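Local coordinates for chromosome partition protein Smc (Pyrococcus yayanosii, PDB 5XEI) that probably takes part in chromosome condensation and partitioning as an ATP-hydrolysing, DNA-binding SMC protein, of which this is the head with part of its coiled coil, at residues 195-200 against 334-339. Numbering follows the deposited sequence.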
ATOM      1  N   LEU A 195      -6.289  -2.472 -27.339  1.00 45.29           N
ATOM      2  CA  LEU A 195      -5.375  -2.254 -28.449  1.00 46.24           C
ATOM      3  C   LEU A 195      -5.318  -3.485 -29.350  1.00 49.60           C
ATOM      4  O   LEU A 195      -5.154  -3.353 -30.567  1.00 42.22           O
ATOM      5  CB  LEU A 195      -3.990  -1.874 -27.918  1.00 43.27           C
ATOM      6  CG  LEU A 195      -3.700  -0.443 -27.433  1.00 46.40           C
ATOM      7  CD1 LEU A 195      -2.244  -0.286 -26.932  1.00 50.72           C
ATOM      8  CD2 LEU A 195      -3.957   0.558 -28.535  1.00 46.04           C
ATOM      9  N   LEU A 196      -5.497  -4.681 -28.776  1.00 47.77           N
ATOM     10  CA  LEU A 196      -5.545  -5.896 -29.577  1.00 43.47           C
ATOM     11  C   LEU A 196      -6.824  -5.971 -30.385  1.00 46.23           C
ATOM     12  O   LEU A 196      -6.808  -6.398 -31.547  1.00 46.57           O
ATOM     13  CB  LEU A 196      -5.421  -7.115 -28.680  1.00 44.09           C
ATOM     14  CG  LEU A 196      -4.091  -7.105 -27.927  1.00 55.45           C
ATOM     15  CD1 LEU A 196      -3.946  -8.358 -27.117  1.00 59.92           C
ATOM     16  CD2 LEU A 196      -2.912  -6.963 -28.858  1.00 50.60           C
ATOM     17  N   ILE A 197      -7.941  -5.573 -29.782  1.00 46.75           N
ATOM     18  CA  ILE A 197      -9.212  -5.585 -30.492  1.00 42.96           C
ATOM     19  C   ILE A 197      -9.168  -4.641 -31.673  1.00 43.83           C
ATOM     20  O   ILE A 197      -9.724  -4.930 -32.738  1.00 45.97           O
ATOM     21  CB  ILE A 197     -10.348  -5.219 -29.532  1.00 37.35           C
ATOM     22  CG1 ILE A 197     -10.466  -6.285 -28.452  1.00 43.96           C
ATOM     23  CG2 ILE A 197     -11.641  -4.973 -30.295  1.00 37.61           C
ATOM     24  CD1 ILE A 197     -11.761  -6.217 -27.659  1.00 54.54           C
ATOM     25  N   LYS A 198      -8.511  -3.495 -31.514  1.00 47.36           N
ATOM     26  CA  LYS A 198      -8.526  -2.528 -32.596  1.00 52.24           C
ATOM     27  C   LYS A 198      -7.778  -3.070 -33.818  1.00 52.23           C
ATOM     28  O   LYS A 198      -8.293  -3.001 -34.939  1.00 54.27           O
ATOM     29  CB  LYS A 198      -7.973  -1.184 -32.109  1.00 46.37           C
ATOM     30  CG  LYS A 198      -7.949  -0.111 -33.197  1.00 59.86           C
ATOM     31  CD  LYS A 198      -7.925   1.315 -32.633  1.00 64.77           C
ATOM     32  CE  LYS A 198      -8.261   2.336 -33.729  1.00 70.38           C
ATOM     33  NZ  LYS A 198      -8.795   3.618 -33.151  1.00 72.10           N
ATOM     34  N   GLU A 199      -6.594  -3.667 -33.619  1.00 48.58           N
ATOM     35  CA  GLU A 199      -5.853  -4.209 -34.758  1.00 55.13           C
ATOM     36  C   GLU A 199      -6.545  -5.437 -35.328  1.00 58.52           C
ATOM     37  O   GLU A 199      -6.709  -5.563 -36.549  1.00 57.68           O
ATOM     38  CB  GLU A 199      -4.409  -4.567 -34.385  1.00 50.30           C
ATOM     39  CG  GLU A 199      -3.722  -5.324 -35.559  1.00 60.92           C
ATOM     40  CD  GLU A 199      -2.202  -5.546 -35.416  1.00 72.84           C
ATOM     41  OE1 GLU A 199      -1.674  -6.483 -36.069  1.00 82.27           O
ATOM     42  OE2 GLU A 199      -1.528  -4.782 -34.690  1.00 73.14           O
ATOM     43  N   VAL A 200      -6.924  -6.373 -34.457  1.00 50.60           N
ATOM     44  CA  VAL A 200      -7.562  -7.595 -34.915  1.00 49.49           C
ATOM     45  C   VAL A 200      -8.796  -7.265 -35.739  1.00 50.82           C
ATOM     46  O   VAL A 200      -8.991  -7.795 -36.838  1.00 46.57           O
ATOM     47  CB  VAL A 200      -7.890  -8.492 -33.715  1.00 45.83           C
ATOM     48  CG1 VAL A 200      -8.989  -9.453 -34.075  1.00 43.44           C
ATOM     49  CG2 VAL A 200      -6.624  -9.231 -33.274  1.00 46.73           C
ATOM     50  N   LEU A 334     -13.805 -12.565 -31.374  1.00 55.95           N
ATOM     51  CA  LEU A 334     -14.864 -12.821 -30.404  1.00 54.80           C
ATOM     52  C   LEU A 334     -14.308 -13.146 -29.027  1.00 58.31           C
ATOM     53  O   LEU A 334     -15.010 -12.958 -28.020  1.00 55.29           O
ATOM     54  CB  LEU A 334     -15.780 -13.951 -30.876  1.00 43.85           C
ATOM     55  CG  LEU A 334     -16.944 -13.468 -31.741  1.00 64.08           C
ATOM     56  CD1 LEU A 334     -17.854 -14.599 -32.126  1.00 67.33           C
ATOM     57  CD2 LEU A 334     -17.738 -12.359 -31.058  1.00 75.23           C
ATOM     58  N   GLU A 335     -13.060 -13.592 -28.942  1.00 47.45           N
ATOM     59  CA  GLU A 335     -12.599 -13.896 -27.606  1.00 48.26           C
ATOM     60  C   GLU A 335     -12.035 -12.685 -26.905  1.00 51.99           C
ATOM     61  O   GLU A 335     -12.192 -12.552 -25.690  1.00 53.77           O
ATOM     62  CB  GLU A 335     -11.572 -15.000 -27.643  1.00 51.43           C
ATOM     63  CG  GLU A 335     -12.236 -16.306 -27.455  1.00 57.06           C
ATOM     64  CD  GLU A 335     -11.246 -17.414 -27.317  1.00 77.30           C
ATOM     65  OE1 GLU A 335     -10.276 -17.258 -26.526  1.00 71.54           O
ATOM     66  OE2 GLU A 335     -11.439 -18.430 -28.028  1.00 88.60           O
ATOM     67  N   LEU A 336     -11.377 -11.798 -27.647  1.00 54.86           N
ATOM     68  CA  LEU A 336     -10.985 -10.524 -27.060  1.00 49.38           C
ATOM     69  C   LEU A 336     -12.206  -9.742 -26.563  1.00 51.00           C
ATOM     70  O   LEU A 336     -12.163  -9.149 -25.481  1.00 55.95           O
ATOM     71  CB  LEU A 336     -10.185  -9.718 -28.075  1.00 40.70           C
ATOM     72  CG  LEU A 336      -8.810 -10.226 -28.474  1.00 46.52           C
ATOM     73  CD1 LEU A 336      -8.251  -9.323 -29.564  1.00 48.19           C
ATOM     74  CD2 LEU A 336      -7.874 -10.235 -27.269  1.00 45.88           C
ATOM     75  N   LYS A 337     -13.306  -9.733 -27.331  1.00 44.59           N
ATOM     76  CA  LYS A 337     -14.532  -9.112 -26.849  1.00 45.21           C
ATOM     77  C   LYS A 337     -15.054  -9.828 -25.616  1.00 57.08           C
ATOM     78  O   LYS A 337     -15.751  -9.225 -24.790  1.00 57.10           O
ATOM     79  CB  LYS A 337     -15.618  -9.116 -27.927  1.00 50.52           C
ATOM     80  CG  LYS A 337     -15.158  -8.652 -29.280  1.00 60.64           C
ATOM     81  CD  LYS A 337     -15.604  -7.238 -29.609  1.00 68.69           C
ATOM     82  CE  LYS A 337     -16.989  -7.189 -30.240  1.00 77.08           C
ATOM     83  NZ  LYS A 337     -17.209  -5.828 -30.849  1.00 80.92           N
ATOM     84  N   SER A 338     -14.747 -11.117 -25.481  1.00 55.68           N
ATOM     85  CA  SER A 338     -15.168 -11.819 -24.281  1.00 53.79           C
ATOM     86  C   SER A 338     -14.283 -11.443 -23.114  1.00 49.67           C
ATOM     87  O   SER A 338     -14.775 -11.087 -22.046  1.00 60.65           O
ATOM     88  CB  SER A 338     -15.137 -13.326 -24.495  1.00 52.98           C
ATOM     89  OG  SER A 338     -15.472 -13.974 -23.281  1.00 62.50           O
ATOM     90  N   LYS A 339     -12.974 -11.509 -23.312  1.00 51.14           N
ATOM     91  CA  LYS A 339     -12.031 -11.145 -22.264  1.00 52.20           C
ATOM     92  C   LYS A 339     -12.279  -9.721 -21.759  1.00 56.32           C
ATOM     93  O   LYS A 339     -12.406  -9.496 -20.546  1.00 53.45           O
ATOM     94  CB  LYS A 339     -10.615 -11.315 -22.809  1.00 48.72           C
ATOM     95  CG  LYS A 339      -9.500 -10.834 -21.925  1.00 52.62           C
ATOM     96  CD  LYS A 339      -8.595 -12.005 -21.537  1.00 59.15           C
ATOM     97  CE  LYS A 339      -7.183 -11.526 -21.172  1.00 69.63           C
ATOM     98  NZ  LYS A 339      -6.322 -12.589 -20.566  1.00 72.85           N
TER
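Leu336 packs against Leu196, Ile197 and Val200 in an apolar contact between helix 170-246 and helix 321-383, the two long helices of the arm that extends from the ATPase head. The axes of the short segments run antiparallel at 158° and approach to 9.7 Å, with the CA atoms of Ile197 and Leu336 6.3 Å apart. The two side chains run alongside each other with opposite headings, bringing Ile197 CG1 to 3.5 Å from Leu336 CB. Ile197 sets CG1 beside its backbone N (chi1 -64°), and an extended second torsion (chi2 -165°) carries CD1 on to the opposing backbone, 3.7 Å from Leu336 O and 3.9 Å from Lys337 N. The CD1 branch of Leu336 lies 3.7 Å from Leu196 CB and meets Val200 CG2 tip to tip at 4.1 Å. At the margin of this contact, Lys337 has its CD near Ile197 CD1 and its NZ in a weak hydrogen bond with Tyr333 OH. Tyr333 also touches Ile197 and Val200, while Arg340 borders Ile197 and Arg332 borders Val200. An alanine in place of Ile197 would probably open a gap beside the adjoining backbone and leave Leu336 CB without its close partner across the interface. Two antiparallel helices of one chain meeting through apolar side chains, as here, fit the intramolecular coiled-coil arm of SMC proteins, which lies between the ATPase head and the hinge.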